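Local structure of dihydroorotase (Saccharomyces cerevisiae S288C, 6L0A) at residues I284-Q289 with P348-D353. The protein catalyses the reversible interconversion of N-carbamoyl-L-aspartate and dihydroorotate, the third step of de novo pyrimidine biosynthesis, using two zinc ions per subunit. Residues are numbered along the deposited sequence; the frame is centred on the assembly and turned at random.
Sequences IPYIAQ and PFKAGD
Tyr286, buried on helix 283-293, reaches to the turn around Phe349 and carries nearly all of the contact. The CA atoms of Tyr286 and Phe349 stay 9.0 Å apart, so the phenol spans the gap. Its CG lies anti to the carbonyl carbon, directing the ring at the loop. Tyr286 OH donates a 2.6 Å hydrogen bond to Phe349 O; the hydroxyl oxygen comes in at 129° to the C=O bond and 23° from the carbonyl plane, ordinary for a carbonyl acceptor. This carbonyl belongs to the central peptide of the type II beta turn Pro348-Ala351. The Phe349 ring meets Tyr286 edge-to-face (T-shaped), planes at 65°: Phe349 CD2 sits over one Tyr286 face, 3.7 Å from Tyr286 CE1. Lys350 CB comes obliquely to the ring, 4.2 Å from Tyr286 CE1, while Lys350 CG covers the centre of one Phe349 face. Lys350 NZ turns instead to Asp353 OD2 in a 3.0 Å salt bridge across the second type II turn. Further along, Gln289 OE1 accepts a hydrogen bond from Ser356 N, on strand 354-362. The zinc centre lies apart: the Phe349 side chain is about 11 Å from that of Asp258, a zinc ligand. Helix 283-293 of this amidohydrolase is thus joined to the loop between strands 345-346 and 354-362, with Ile287 packed on helix 300-312 and Ala288 touching strands 324-328 and 354-362.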
loop_
_atom_site.group_PDB
_atom_site.type_symbol
_atom_site.label_atom_id
_atom_site.label_comp_id
_atom_site.label_asym_id
_atom_site.label_seq_id
_atom_site.Cartn_x
_atom_site.Cartn_y
_atom_site.Cartn_z
ATOM N N ILE C 284 25.007 -3.621 5.978
ATOM C CA ILE C 284 25.350 -3.690 7.394
ATOM C C ILE C 284 25.148 -2.337 8.078
ATOM O O ILE C 284 24.603 -2.304 9.192
ATOM C CB ILE C 284 26.781 -4.219 7.594
ATOM C CG1 ILE C 284 26.895 -5.626 7.001
ATOM C CG2 ILE C 284 27.108 -4.262 9.079
ATOM C CD1 ILE C 284 26.022 -6.651 7.713
ATOM N N PRO C 285 25.561 -1.208 7.482
ATOM C CA PRO C 285 25.213 0.097 8.087
ATOM C C PRO C 285 23.728 0.291 8.391
ATOM O O PRO C 285 23.412 0.893 9.427
ATOM C CB PRO C 285 25.715 1.102 7.045
ATOM C CG PRO C 285 26.860 0.407 6.380
ATOM C CD PRO C 285 26.462 -1.045 6.321
ATOM N N TYR C 286 22.806 -0.197 7.542
ATOM C CA TYR C 286 21.380 -0.109 7.872
ATOM C C TYR C 286 21.081 -0.829 9.178
ATOM O O TYR C 286 20.379 -0.307 10.054
ATOM C CB TYR C 286 20.506 -0.723 6.765
ATOM C CG TYR C 286 20.464 -0.026 5.429
ATOM C CD1 TYR C 286 20.123 1.321 5.324
ATOM C CD2 TYR C 286 20.723 -0.729 4.263
ATOM C CE1 TYR C 286 20.074 1.943 4.095
ATOM C CE2 TYR C 286 20.672 -0.123 3.025
ATOM C CZ TYR C 286 20.347 1.222 2.949
ATOM O OH TYR C 286 20.305 1.814 1.723
ATOM N N ILE C 287 21.568 -2.063 9.303
ATOM C CA ILE C 287 21.279 -2.856 10.490
ATOM C C ILE C 287 21.906 -2.214 11.725
ATOM O O ILE C 287 21.317 -2.205 12.812
ATOM C CB ILE C 287 21.771 -4.297 10.281
ATOM C CG1 ILE C 287 21.068 -4.921 9.067
ATOM C CG2 ILE C 287 21.523 -5.114 11.524
ATOM C CD1 ILE C 287 19.564 -5.051 9.251
ATOM N N ALA C 288 23.117 -1.679 11.572
ATOM C CA ALA C 288 23.790 -1.024 12.686
ATOM C C ALA C 288 22.976 0.157 13.192
ATOM O O ALA C 288 22.926 0.417 14.400
ATOM C CB ALA C 288 25.183 -0.576 12.255
ATOM N N GLN C 289 22.305 0.866 12.284
ATOM C CA GLN C 289 21.434 1.960 12.700
ATOM C C GLN C 289 20.390 1.475 13.695
ATOM O O GLN C 289 20.146 2.117 14.727
ATOM C CB GLN C 289 20.766 2.586 11.475
ATOM C CG GLN C 289 20.201 3.983 11.717
ATOM C CD GLN C 289 21.271 4.950 12.175
ATOM O OE1 GLN C 289 22.352 5.025 11.582
ATOM N NE2 GLN C 289 20.978 5.700 13.237
ATOM N N PRO C 348 18.230 3.391 -3.920
ATOM C CA PRO C 348 18.530 2.601 -2.725
ATOM C C PRO C 348 17.559 2.895 -1.591
ATOM O O PRO C 348 16.921 3.952 -1.524
ATOM C CB PRO C 348 19.948 3.052 -2.359
ATOM C CG PRO C 348 19.968 4.515 -2.810
ATOM C CD PRO C 348 19.161 4.531 -4.080
ATOM N N PHE C 349 17.464 1.922 -0.687
ATOM C CA PHE C 349 16.685 2.090 0.529
ATOM C C PHE C 349 17.154 3.317 1.304
ATOM O O PHE C 349 18.359 3.529 1.484
ATOM C CB PHE C 349 16.818 0.831 1.388
ATOM C CG PHE C 349 16.031 0.866 2.651
ATOM C CD1 PHE C 349 14.670 1.119 2.628
ATOM C CD2 PHE C 349 16.654 0.632 3.869
ATOM C CE1 PHE C 349 13.951 1.148 3.792
ATOM C CE2 PHE C 349 15.941 0.647 5.037
ATOM C CZ PHE C 349 14.585 0.910 5.004
ATOM N N LYS C 350 16.196 4.130 1.750
ATOM C CA LYS C 350 16.458 5.293 2.606
ATOM C C LYS C 350 17.349 6.316 1.912
ATOM O O LYS C 350 18.138 7.008 2.564
ATOM C CB LYS C 350 17.070 4.879 3.947
ATOM C CG LYS C 350 16.052 4.366 4.956
ATOM C CD LYS C 350 16.715 3.806 6.195
ATOM C CE LYS C 350 17.586 4.848 6.890
ATOM N NZ LYS C 350 16.771 5.867 7.616
ATOM N N ALA C 351 17.210 6.415 0.593
ATOM C CA ALA C 351 17.994 7.345 -0.205
ATOM C C ALA C 351 17.952 8.750 0.387
ATOM O O ALA C 351 16.884 9.260 0.743
ATOM C CB ALA C 351 17.470 7.359 -1.641
ATOM N N GLY C 352 19.137 9.354 0.531
ATOM C CA GLY C 352 19.266 10.688 1.074
ATOM C C GLY C 352 19.393 10.766 2.577
ATOM O O GLY C 352 19.703 11.848 3.095
ATOM N N ASP C 353 19.173 9.666 3.298
ATOM C CA ASP C 353 19.189 9.712 4.752
ATOM C C ASP C 353 20.615 9.626 5.291
ATOM O O ASP C 353 21.568 9.313 4.574
ATOM C CB ASP C 353 18.358 8.579 5.343
ATOM C CG ASP C 353 16.872 8.780 5.149
ATOM O OD1 ASP C 353 16.474 9.844 4.623
ATOM O OD2 ASP C 353 16.105 7.872 5.532
#